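PDB 4RKQ: transcriptional regulator, LacI family from Arthrobacter sp., which probably represses or otherwise regulates transcription in response to a sugar-like effector, which its two-lobed, periplasmic-binding-protein-like domain is expected to bind. Local coordinates for residues P23-T26 with F30-F33; S59-V64 with A82-T87; F198-A203 with P237-M242; I224-I229 with L276-V281. One frame throughout, in Å; residues are numbered along the deposited sequence. Where two conformers were deposited one is given.

Contact 1 (P23-T26 with F30-F33); sequences PDLT and FPAF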
loop_
_atom_site.group_PDB
_atom_site.type_symbol
_atom_site.label_atom_id
_atom_site.label_comp_id
_atom_site.label_asym_id
_atom_site.label_seq_id
_atom_site.Cartn_x
_atom_site.Cartn_y
_atom_site.Cartn_z
ATOM N N PRO A 23 -12.076 -2.781 0.954
ATOM C CA PRO A 23 -12.166 -3.695 2.082
ATOM C C PRO A 23 -10.968 -3.686 3.006
ATOM O O PRO A 23 -11.085 -4.155 4.087
ATOM C CB PRO A 23 -12.288 -5.071 1.430
ATOM C CG PRO A 23 -11.766 -4.916 0.076
ATOM C CD PRO A 23 -11.983 -3.494 -0.325
ATOM N N ASP A 24 -9.808 -3.232 2.545
ATOM C CA ASP A 24 -8.645 -3.078 3.419
ATOM C C ASP A 24 -7.653 -2.210 2.723
ATOM O O ASP A 24 -7.819 -1.898 1.553
ATOM C CB ASP A 24 -7.992 -4.433 3.765
ATOM C CG ASP A 24 -7.479 -5.181 2.542
ATOM O OD1 ASP A 24 -6.529 -4.713 1.860
ATOM O OD2 ASP A 24 -8.047 -6.246 2.248
ATOM N N LEU A 25 -6.637 -1.792 3.470
ATOM C CA LEU A 25 -5.489 -1.042 2.946
ATOM C C LEU A 25 -4.180 -1.829 3.138
ATOM O O LEU A 25 -3.103 -1.335 2.897
ATOM C CB LEU A 25 -5.380 0.283 3.680
ATOM C CG LEU A 25 -6.398 1.378 3.295
ATOM C CD1 LEU A 25 -6.442 2.476 4.336
ATOM C CD2 LEU A 25 -6.039 1.938 1.942
ATOM N N THR A 26 -4.310 -3.083 3.517
ATOM C CA THR A 26 -3.161 -3.948 3.765
ATOM C C THR A 26 -2.789 -4.854 2.603
ATOM O O THR A 26 -1.680 -5.377 2.579
ATOM C CB THR A 26 -3.404 -4.828 5.035
ATOM O OG1 THR A 26 -4.577 -5.628 4.855
ATOM C CG2 THR A 26 -3.580 -3.933 6.274
ATOM N N PHE A 30 -5.199 -2.488 -3.035
ATOM C CA PHE A 30 -6.271 -1.543 -2.754
ATOM C C PHE A 30 -5.800 -0.102 -2.647
ATOM O O PHE A 30 -6.435 0.770 -3.233
ATOM C CB PHE A 30 -7.183 -1.999 -1.601
ATOM C CG PHE A 30 -8.017 -3.206 -1.959
ATOM C CD1 PHE A 30 -8.951 -3.131 -2.955
ATOM C CD2 PHE A 30 -7.765 -4.443 -1.384
ATOM C CE1 PHE A 30 -9.668 -4.234 -3.331
ATOM C CE2 PHE A 30 -8.505 -5.545 -1.727
ATOM C CZ PHE A 30 -9.468 -5.443 -2.707
ATOM N N PRO A 31 -4.668 0.152 -2.019
ATOM C CA PRO A 31 -4.160 1.529 -2.074
ATOM C C PRO A 31 -3.754 1.966 -3.471
ATOM O O PRO A 31 -3.932 3.113 -3.799
ATOM C CB PRO A 31 -2.945 1.528 -1.146
ATOM C CG PRO A 31 -2.969 0.229 -0.435
ATOM C CD PRO A 31 -3.993 -0.668 -0.988
ATOM N N ALA A 32 -3.266 1.039 -4.291
ATOM C CA ALA A 32 -2.902 1.377 -5.677
ATOM C C ALA A 32 -4.127 1.725 -6.501
ATOM O O ALA A 32 -4.157 2.728 -7.224
ATOM C CB ALA A 32 -2.144 0.249 -6.308
ATOM N N PHE A 33 -5.170 0.929 -6.353
ATOM C CA PHE A 33 -6.453 1.206 -6.975
ATOM C C PHE A 33 -7.034 2.533 -6.503
ATOM O O PHE A 33 -7.427 3.378 -7.298
ATOM C CB PHE A 33 -7.439 0.076 -6.671
ATOM C CG PHE A 33 -8.842 0.392 -7.056
ATOM C CD1 PHE A 33 -9.221 0.371 -8.378
ATOM C CD2 PHE A 33 -9.775 0.692 -6.101
ATOM C CE1 PHE A 33 -10.492 0.659 -8.757
ATOM C CE2 PHE A 33 -11.055 0.986 -6.474
ATOM C CZ PHE A 33 -11.415 0.968 -7.791
#
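P23 lies over one face of the F30 ring. Its CD sits almost above the ring centre, 3.9 Å from the centroid and 13° off the normal, a CH-pi contact. P23 CG leans toward the far end of the ring and comes 3.6 Å from F30 CZ. D24 meets the same ring differently, at its edge: OD1 is 3.5 Å from F30 CD2, with the carboxylate plane 81° from the ring plane. One residue on, L25 O approaches P31 CG at 3.7 Å, and L25 CD2 touches the same CG from 4.2 Å. An alanine in place of F30 would probably leave the P23 ring without the surface it rests on and open a gap beside D24. The two segments are the loop after strand 17-22 and the first turns of helix 29-43, the opening beta-alpha unit of this periplasmic-binding-protein-like fold. A bound 1,2-ethanediol lies about 4 Å from the F30 side chain. D24 CG stands between its own backbone N and carbonyl carbon (chi1 61°). This carries OD1 forward over the following loop residues, where it accepts from N27 N and, weakly, from T26 N at 3.2 Å. Further out, Y77 meets F30 edge-to-face and also touches P23. On the other flank, L25 and P31 both pack on P31 of the second subunit.

Contact 2 (S59-V64 with A82-T87); sequences SGLDAV and ADQAQT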
loop_
_atom_site.group_PDB
_atom_site.type_symbol
_atom_site.label_atom_id
_atom_site.label_comp_id
_atom_site.label_asym_id
_atom_site.label_seq_id
_atom_site.Cartn_x
_atom_site.Cartn_y
_atom_site.Cartn_z
ATOM N N SER A 59 -18.975 -4.203 6.837
ATOM C CA SER A 59 -19.154 -4.776 5.504
ATOM C C SER A 59 -19.133 -3.636 4.444
ATOM O O SER A 59 -19.203 -2.452 4.806
ATOM C CB SER A 59 -20.517 -5.465 5.426
ATOM O OG SER A 59 -21.580 -4.491 5.435
ATOM N N GLY A 60 -19.107 -4.007 3.171
ATOM C CA GLY A 60 -19.251 -3.031 2.096
ATOM C C GLY A 60 -20.566 -2.282 2.181
ATOM O O GLY A 60 -20.625 -1.126 1.805
ATOM N N LEU A 61 -21.651 -2.907 2.681
ATOM C CA LEU A 61 -22.889 -2.176 2.878
ATOM C C LEU A 61 -22.746 -1.083 3.942
ATOM O O LEU A 61 -23.224 0.048 3.752
ATOM C CB LEU A 61 -24.057 -3.136 3.199
ATOM C CG LEU A 61 -25.433 -2.573 3.361
ATOM C CD1 LEU A 61 -25.814 -1.936 2.026
ATOM C CD2 LEU A 61 -26.425 -3.664 3.751
ATOM N N ASP A 62 -22.080 -1.378 5.040
ATOM C CA ASP A 62 -21.823 -0.357 6.047
ATOM C C ASP A 62 -21.029 0.841 5.450
ATOM O O ASP A 62 -21.284 1.983 5.807
ATOM C CB ASP A 62 -20.998 -0.904 7.184
ATOM C CG ASP A 62 -21.746 -1.937 8.005
ATOM O OD1 ASP A 62 -22.918 -1.689 8.335
ATOM O OD2 ASP A 62 -21.155 -2.981 8.330
ATOM N N ALA A 63 -20.082 0.542 4.568
ATOM C CA ALA A 63 -19.268 1.567 3.971
ATOM C C ALA A 63 -20.159 2.480 3.156
ATOM O O ALA A 63 -20.092 3.688 3.286
ATOM C CB ALA A 63 -18.163 0.971 3.117
ATOM N N VAL A 64 -21.051 1.897 2.379
ATOM C CA VAL A 64 -21.949 2.681 1.523
ATOM C C VAL A 64 -22.935 3.461 2.349
ATOM O O VAL A 64 -23.163 4.618 2.068
ATOM C CB VAL A 64 -22.672 1.809 0.497
ATOM C CG1 VAL A 64 -23.797 2.592 -0.178
ATOM C CG2 VAL A 64 -21.680 1.298 -0.535
ATOM N N ALA A 82 -23.279 -5.364 -3.522
ATOM C CA ALA A 82 -23.623 -4.439 -4.616
ATOM C C ALA A 82 -25.086 -4.091 -4.696
ATOM O O ALA A 82 -25.454 -2.921 -4.797
ATOM C CB ALA A 82 -23.172 -5.020 -5.950
ATOM N N ASP A 83 -25.933 -5.099 -4.713
ATOM C CA ASP A 83 -27.349 -4.879 -4.902
ATOM C C ASP A 83 -27.981 -4.080 -3.758
ATOM O O ASP A 83 -28.731 -3.093 -3.979
ATOM C CB ASP A 83 -28.072 -6.220 -5.114
ATOM C CG ASP A 83 -29.452 -6.035 -5.714
ATOM O OD1 ASP A 83 -29.580 -5.493 -6.857
ATOM O OD2 ASP A 83 -30.413 -6.397 -5.024
ATOM N N GLN A 84 -27.705 -4.521 -2.528
ATOM C CA GLN A 84 -28.197 -3.828 -1.356
ATOM C C GLN A 84 -27.632 -2.409 -1.226
ATOM O O GLN A 84 -28.335 -1.489 -0.847
ATOM C CB GLN A 84 -27.866 -4.609 -0.091
ATOM C CG GLN A 84 -28.634 -5.932 0.015
ATOM C CD GLN A 84 -28.193 -6.785 1.188
ATOM O OE1 GLN A 84 -27.574 -7.827 1.013
ATOM N NE2 GLN A 84 -28.504 -6.336 2.396
ATOM N N ALA A 85 -26.359 -2.247 -1.538
ATOM C CA ALA A 85 -25.759 -0.909 -1.544
ATOM C C ALA A 85 -26.401 0.043 -2.582
ATOM O O ALA A 85 -26.625 1.218 -2.289
ATOM C CB ALA A 85 -24.266 -1.012 -1.762
ATOM N N GLN A 86 -26.708 -0.435 -3.782
ATOM C CA GLN A 86 -27.381 0.453 -4.735
ATOM C C GLN A 86 -28.763 0.826 -4.222
ATOM O O GLN A 86 -29.255 1.945 -4.441
ATOM C CB GLN A 86 -27.458 -0.165 -6.129
ATOM C CG GLN A 86 -28.051 0.765 -7.186
ATOM C CD GLN A 86 -27.201 2.011 -7.399
ATOM O OE1 GLN A 86 -26.193 1.992 -8.115
ATOM N NE2 GLN A 86 -27.581 3.101 -6.732
ATOM N N THR A 87 -29.414 -0.096 -3.537
ATOM C CA THR A 87 -30.716 0.234 -2.910
ATOM C C THR A 87 -30.613 1.383 -1.900
ATOM O O THR A 87 -31.430 2.321 -1.910
ATOM C CB THR A 87 -31.375 -1.037 -2.298
ATOM O OG1 THR A 87 -31.575 -1.964 -3.357
ATOM C CG2 THR A 87 -32.701 -0.733 -1.638
#
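L61 and V64 of helix 60-64 reach across to Q84 and A85 of helix 82-87. The two helices are neighbours in one helical layer of an alpha/beta fold, with strand 73-76 between them in the chain. Their short axes run nearly parallel, 17° apart, and approach to 9.2 Å. No hydrogen bond joins the segments; the contact is mainly apolar packing round A85. L61 does most of the reaching. Its CG is anti to the backbone N (chi1 -177°), which sends the branched end toward the second helix. CD1 drops onto the backbone at A85, 3.6 Å from A85 N, and lies 4.2 Å from A85 CB. CD2 branches toward Q84 and meets its amide end, 3.6 Å from NE2. The Q84 chain is extended beyond CG, and the two side chains cross at about a right angle. V64 follows one turn later in the helix. Its CG1 is anti to the backbone N and faces A85 O. Its CG2, beside the backbone N, packs on A85 CB at 3.7 Å. The small A85 side chain is thus touched by L61 CD1 and by V64. L61 and V64 also touch V88, while L94 of strand 94-97 backs A85. The first helix starts with a capping box formed by S59 and D62. S59 OG accepts from D62 N at 3.2 Å. In return, S59 N donates to D62 OD2 at 2.9 Å, meeting that oxygen on its anti side, 22° out of the carboxylate plane.

Contact 3 (F198-A203 with P237-M242); sequences FNDLMA and PQLSTM. With EDO (1,2-ethanediol), chain F.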
loop_
_atom_site.group_PDB
_atom_site.type_symbol
_atom_site.label_atom_id
_atom_site.label_comp_id
_atom_site.label_asym_id
_atom_site.label_seq_id
_atom_site.Cartn_x
_atom_site.Cartn_y
_atom_site.Cartn_z
ATOM N N PHE A 198 -3.261 -16.631 -6.655
ATOM C CA PHE A 198 -4.476 -15.834 -6.669
ATOM C C PHE A 198 -4.191 -14.353 -6.925
ATOM O O PHE A 198 -4.881 -13.712 -7.693
ATOM C CB PHE A 198 -5.202 -16.038 -5.315
ATOM C CG PHE A 198 -6.409 -15.202 -5.165
ATOM C CD1 PHE A 198 -7.621 -15.612 -5.695
ATOM C CD2 PHE A 198 -6.338 -13.969 -4.517
ATOM C CE1 PHE A 198 -8.753 -14.806 -5.582
ATOM C CE2 PHE A 198 -7.475 -13.161 -4.404
ATOM C CZ PHE A 198 -8.681 -13.577 -4.932
ATOM N N ASN A 199 -3.193 -13.804 -6.236
ATOM C CA ASN A 199 -2.759 -12.485 -6.517
ATOM C C ASN A 199 -1.299 -12.286 -6.161
ATOM O O ASN A 199 -0.650 -13.192 -5.585
ATOM C CB ASN A 199 -3.649 -11.437 -5.779
ATOM C CG ASN A 199 -3.620 -11.578 -4.269
ATOM O OD1 ASN A 199 -2.766 -12.242 -3.695
ATOM N ND2 ASN A 199 -4.574 -10.924 -3.614
ATOM N N ASP A 200 -0.811 -11.087 -6.472
ATOM C CA ASP A 200 0.597 -10.691 -6.188
ATOM C C ASP A 200 1.020 -10.739 -4.728
ATOM O O ASP A 200 2.134 -11.141 -4.433
ATOM C CB ASP A 200 0.913 -9.300 -6.726
ATOM C CG ASP A 200 0.966 -9.225 -8.263
ATOM O OD1 ASP A 200 0.896 -10.274 -8.909
ATOM O OD2 ASP A 200 1.093 -8.080 -8.799
ATOM N N LEU A 201 0.161 -10.307 -3.809
ATOM C CA LEU A 201 0.490 -10.372 -2.402
ATOM C C LEU A 201 0.753 -11.831 -1.981
ATOM O O LEU A 201 1.756 -12.131 -1.307
ATOM C CB LEU A 201 -0.662 -9.811 -1.583
ATOM C CG LEU A 201 -0.447 -9.859 -0.086
ATOM C CD1 LEU A 201 0.772 -9.061 0.277
ATOM C CD2 LEU A 201 -1.695 -9.390 0.672
ATOM N N MET A 202 -0.136 -12.738 -2.395
ATOM C CA MET A 202 0.079 -14.168 -2.107
ATOM C C MET A 202 1.342 -14.658 -2.838
ATOM O O MET A 202 2.120 -15.408 -2.290
ATOM C CB MET A 202 -1.181 -14.997 -2.434
ATOM C CG MET A 202 -2.397 -14.697 -1.515
ATOM S SD MET A 202 -3.832 -15.747 -1.808
ATOM C CE MET A 202 -3.375 -17.142 -0.808
ATOM N N ALA A 203 1.568 -14.194 -4.071
ATOM C CA ALA A 203 2.772 -14.580 -4.789
ATOM C C ALA A 203 4.060 -14.175 -4.092
ATOM O O ALA A 203 5.029 -14.918 -4.125
ATOM C CB ALA A 203 2.766 -14.067 -6.230
ATOM N N PRO A 237 13.216 -12.656 -7.068
ATOM C CA PRO A 237 13.125 -12.070 -8.418
ATOM C C PRO A 237 11.891 -11.201 -8.580
ATOM O O PRO A 237 10.915 -11.392 -7.831
ATOM C CB PRO A 237 12.977 -13.298 -9.313
ATOM C CG PRO A 237 12.295 -14.295 -8.444
ATOM C CD PRO A 237 12.782 -14.054 -7.034
ATOM N N GLN A 238 11.947 -10.276 -9.522
ATOM C CA GLN A 238 10.803 -9.463 -9.828
ATOM C C GLN A 238 9.698 -10.351 -10.389
ATOM O O GLN A 238 9.941 -11.273 -11.173
ATOM C CB GLN A 238 11.172 -8.376 -10.806
ATOM C CG GLN A 238 12.171 -7.375 -10.269
ATOM C CD GLN A 238 12.434 -6.283 -11.287
ATOM O OE1 GLN A 238 13.549 -5.805 -11.447
ATOM N NE2 GLN A 238 11.409 -5.907 -11.984
ATOM N N LEU A 239 8.479 -10.036 -9.993
ATOM C CA LEU A 239 7.361 -10.960 -10.082
ATOM C C LEU A 239 6.641 -10.822 -11.388
ATOM O O LEU A 239 6.187 -9.732 -11.757
ATOM C CB LEU A 239 6.379 -10.730 -8.928
ATOM C CG LEU A 239 5.064 -11.503 -8.940
ATOM C CD1 LEU A 239 5.294 -12.982 -8.849
ATOM C CD2 LEU A 239 4.180 -11.052 -7.789
ATOM N N SER A 240 6.553 -11.938 -12.114
ATOM C CA SER A 240 5.814 -11.965 -13.374
ATOM C C SER A 240 4.361 -12.019 -12.978
ATOM O O SER A 240 4.009 -12.656 -11.991
ATOM C CB SER A 240 6.175 -13.196 -14.229
ATOM O OG SER A 240 7.513 -13.075 -14.710
ATOM N N THR A 241 3.508 -11.349 -13.728
ATOM C CA THR A 241 2.142 -11.222 -13.260
ATOM C C THR A 241 1.123 -10.971 -14.361
ATOM O O THR A 241 1.439 -10.408 -15.404
ATOM C CB THR A 241 2.064 -10.087 -12.214
ATOM O OG1 THR A 241 0.748 -10.029 -11.673
ATOM C CG2 THR A 241 2.405 -8.723 -12.809
ATOM N N MET A 242 -0.107 -11.405 -14.113
ATOM C CA MET A 242 -1.225 -10.998 -14.947
ATOM C C MET A 242 -1.727 -9.644 -14.388
ATOM O O MET A 242 -2.253 -9.543 -13.258
ATOM C CB MET A 242 -2.322 -12.044 -14.968
ATOM C CG MET A 242 -1.933 -13.429 -15.526
ATOM S SD MET A 242 -1.463 -13.296 -17.252
ATOM C CE MET A 242 -2.844 -12.408 -17.960
HETATM C C1 EDO F . -7.205 -8.427 -4.990
HETATM O O1 EDO F . -5.769 -8.443 -4.883
HETATM C C2 EDO F . -7.650 -7.966 -6.360
HETATM O O2 EDO F . -7.207 -8.981 -7.269
#
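D200 and T241 cross at about a right angle and meet through a single hydrogen bond. T241 OG1 donates to D200 OD1 at 2.8 Å; the carboxylate oxygen accepts with its syn lone pair. T241 OG1 is anti to the backbone N (chi1 -175°), which turns the hydroxyl from the strand toward the helix start. The other carboxylate oxygen, OD2, accepts from I229 N and weakly from G228 N. The buried carboxylate thus has partners on both oxygens, and these probably fix its rotation. L239 lies obliquely against D200. Its CD2 is 3.6 Å from D200 OD1 and 3.7 Å from A203 CB, so one methyl touches both the acid and the alanine one turn on. N199 is the N-cap of that helix: its OD1 accepts from M202 N at 3.0 Å, the donor tilted 24° from the carbonyl plane. Its ND2 points elsewhere and donates to O1 of a bound 1,2-ethanediol, also 3.0 Å away. R151, N27 and D227 bind the same molecule. Together these residues place a capped helix start and a strand of the central sheet beside the interlobe cleft, consistent with the effector pocket of LacI-family regulators.

Contact 4 (I224-I229 with L276-V281); sequences IGMDGI and LKHRLV. With EDO (1,2-ethanediol), chain F.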
loop_
_atom_site.group_PDB
_atom_site.type_symbol
_atom_site.label_atom_id
_atom_site.label_comp_id
_atom_site.label_asym_id
_atom_site.label_seq_id
_atom_site.Cartn_x
_atom_site.Cartn_y
_atom_site.Cartn_z
ATOM N N ILE A 224 3.824 -16.999 -11.162
ATOM C CA ILE A 224 3.031 -15.968 -11.774
ATOM C C ILE A 224 1.936 -15.467 -10.821
ATOM O O ILE A 224 1.189 -16.240 -10.243
ATOM C CB ILE A 224 2.366 -16.433 -13.087
ATOM C CG1 ILE A 224 3.408 -16.979 -14.076
ATOM C CG2 ILE A 224 1.641 -15.256 -13.737
ATOM C CD1 ILE A 224 2.811 -17.505 -15.363
ATOM N N GLY A 225 1.842 -14.151 -10.676
ATOM C CA GLY A 225 0.785 -13.577 -9.854
ATOM C C GLY A 225 -0.333 -12.949 -10.660
ATOM O O GLY A 225 -0.524 -13.252 -11.830
ATOM N N MET A 226 -1.079 -12.071 -10.002
ATOM C CA MET A 226 -2.123 -11.281 -10.618
ATOM C C MET A 226 -2.278 -9.972 -9.823
ATOM O O MET A 226 -2.337 -9.973 -8.589
ATOM C CB MET A 226 -3.474 -12.060 -10.686
ATOM C CG MET A 226 -4.709 -11.187 -10.989
ATOM S SD MET A 226 -6.228 -12.123 -11.374
ATOM C CE MET A 226 -5.824 -12.775 -12.994
ATOM N N ASP A 227 -2.300 -8.875 -10.565
ATOM C CA ASP A 227 -2.723 -7.549 -10.098
ATOM C C ASP A 227 -1.817 -6.472 -10.705
ATOM O O ASP A 227 -2.280 -5.422 -11.114
ATOM C CB ASP A 227 -2.740 -7.391 -8.558
ATOM C CG ASP A 227 -3.977 -7.974 -7.877
ATOM O OD1 ASP A 227 -4.984 -8.320 -8.549
ATOM O OD2 ASP A 227 -3.954 -8.072 -6.611
ATOM N N GLY A 228 -0.523 -6.724 -10.757
ATOM C CA GLY A 228 0.409 -5.699 -11.224
ATOM C C GLY A 228 0.687 -4.650 -10.152
ATOM O O GLY A 228 0.874 -3.489 -10.474
ATOM N N ILE A 229 0.681 -5.031 -8.872
ATOM C CA ILE A 229 1.037 -4.058 -7.818
ATOM C C ILE A 229 2.526 -3.621 -7.982
ATOM O O ILE A 229 3.364 -4.408 -8.384
ATOM C CB ILE A 229 0.742 -4.586 -6.395
ATOM C CG1 ILE A 229 1.488 -5.861 -6.067
ATOM C CG2 ILE A 229 -0.759 -4.851 -6.212
ATOM C CD1 ILE A 229 1.330 -6.301 -4.652
ATOM N N LEU A 276 -12.869 -5.808 -18.413
ATOM C CA LEU A 276 -11.475 -5.518 -18.673
ATOM C C LEU A 276 -10.674 -6.821 -18.760
ATOM O O LEU A 276 -11.067 -7.847 -18.207
ATOM C CB LEU A 276 -10.900 -4.615 -17.579
ATOM C CG LEU A 276 -11.568 -3.275 -17.397
ATOM C CD1 LEU A 276 -10.868 -2.540 -16.271
ATOM C CD2 LEU A 276 -11.560 -2.472 -18.681
ATOM N N LYS A 277 -9.533 -6.754 -19.433
ATOM C CA LYS A 277 -8.678 -7.931 -19.658
ATOM C C LYS A 277 -7.278 -7.663 -19.117
ATOM O O LYS A 277 -6.693 -6.613 -19.409
ATOM C CB LYS A 277 -8.601 -8.259 -21.150
ATOM C CG LYS A 277 -9.921 -8.682 -21.791
ATOM C CD LYS A 277 -9.706 -9.731 -22.876
ATOM C CE LYS A 277 -10.951 -9.938 -23.734
ATOM N NZ LYS A 277 -12.185 -10.188 -22.939
ATOM N N HIS A 278 -6.737 -8.614 -18.342
ATOM C CA HIS A 278 -5.363 -8.516 -17.843
ATOM C C HIS A 278 -4.421 -8.817 -18.995
ATOM O O HIS A 278 -4.813 -9.448 -19.966
ATOM C CB HIS A 278 -5.093 -9.563 -16.779
ATOM C CG HIS A 278 -5.888 -9.392 -15.531
ATOM N ND1 HIS A 278 -7.217 -9.750 -15.442
ATOM C CD2 HIS A 278 -5.538 -8.911 -14.314
ATOM C CE1 HIS A 278 -7.643 -9.523 -14.212
ATOM N NE2 HIS A 278 -6.641 -9.036 -13.500
ATOM N N ARG A 279 -3.164 -8.420 -18.843
ATOM C CA ARG A 279 -2.125 -8.758 -19.785
ATOM C C ARG A 279 -1.001 -9.400 -18.980
ATOM O O ARG A 279 -0.767 -9.034 -17.826
ATOM C CB ARG A 279 -1.654 -7.490 -20.500
ATOM C CG ARG A 279 -2.649 -6.946 -21.530
ATOM C CD ARG A 279 -2.100 -5.748 -22.316
ATOM N NE ARG A 279 -1.666 -4.641 -21.456
ATOM C CZ ARG A 279 -2.477 -3.737 -20.890
ATOM N NH1 ARG A 279 -3.797 -3.772 -21.075
ATOM N NH2 ARG A 279 -1.960 -2.782 -20.126
ATOM N N LEU A 280 -0.291 -10.341 -19.589
ATOM C CA LEU A 280 0.884 -10.958 -18.926
ATOM C C LEU A 280 2.071 -10.014 -18.933
ATOM O O LEU A 280 2.517 -9.591 -19.990
ATOM C CB LEU A 280 1.250 -12.267 -19.627
ATOM C CG LEU A 280 2.475 -13.014 -19.119
ATOM C CD1 LEU A 280 2.382 -13.374 -17.635
ATOM C CD2 LEU A 280 2.696 -14.234 -19.993
ATOM N N VAL A 281 2.567 -9.664 -17.755
ATOM C CA VAL A 281 3.770 -8.850 -17.619
ATOM C C VAL A 281 4.891 -9.782 -17.151
ATOM O O VAL A 281 4.872 -10.328 -16.023
ATOM C CB VAL A 281 3.560 -7.685 -16.640
ATOM C CG1 VAL A 281 4.840 -6.874 -16.479
ATOM C CG2 VAL A 281 2.410 -6.819 -17.120
HETATM C C1 EDO F . -7.205 -8.427 -4.990
HETATM O O1 EDO F . -5.769 -8.443 -4.883
HETATM C C2 EDO F . -7.650 -7.966 -6.360
HETATM O O2 EDO F . -7.207 -8.981 -7.269
HETATM O O HOH W 1 -6.088 -7.715 -10.994
#
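M226 reaches over the H278 ring and covers one of its faces. The chain can be followed outward from CB. CG is anti to the backbone N (chi1 165°), which directs the chain toward H278, and lies 3.8 Å from H278 NE2. SD comes next. It is also 3.8 Å from NE2 but stands oblique to the ring, 34° off the normal at 4.3 Å from the centroid. A bend at chi3 then brings the methyl CE over the centre of the face. CE lies 3.9 Å from the centroid and 10° off the normal, a CH-pi contact beside the Met-aromatic one. The two side chains cross at about a right angle. M242 and F110 also touch H278. Elsewhere in the contact, I224 CG2 and L280 CD1 meet at 4.4 Å, on the side of the sheet covered by helix 112-125. The edge of the imidazole is polar. A water in its plane lies 2.9 Å from H278 NE2 and donates to D227 OD1 at 2.8 Å. An alanine at H278 would probably leave the M226 methyl without its aromatic face and the water without its nitrogen partner. D227 OD1 and OD2 also accept from the two hydroxyls of the bound 1,2-ethanediol, O2 and O1 respectively. H278 therefore offers M226 an apolar face and the water a polar edge. The diol probably came from the crystallisation liquor, but its paired hydroxyls on D227 are consistent with a pocket suited to a sugar.

Contacts 3 and 4 are buried and adjoin, their centres about 8 Å apart. Strand 240-243 of contact 3 runs between the two strands of contact 4 in one sheet: T241 O and V281 N are 2.7 Å apart, a probable hydrogen bond. Both also touch the same 1,2-ethanediol. Contact 1 is partly buried and faces them across the cleft, its nearest atoms about 4 Å from contact 3; it also reaches the subunit interface. Contact 2 is farthest out, its centre about 19 Å from the centre of the chain, and holds two outer helices. Chemistry follows place. Contact 2 is mostly aliphatic packing, and contact 1 sets a proline on an aromatic face. Contacts 3 and 4 combine apolar packing with carboxylates that bind hydroxyls.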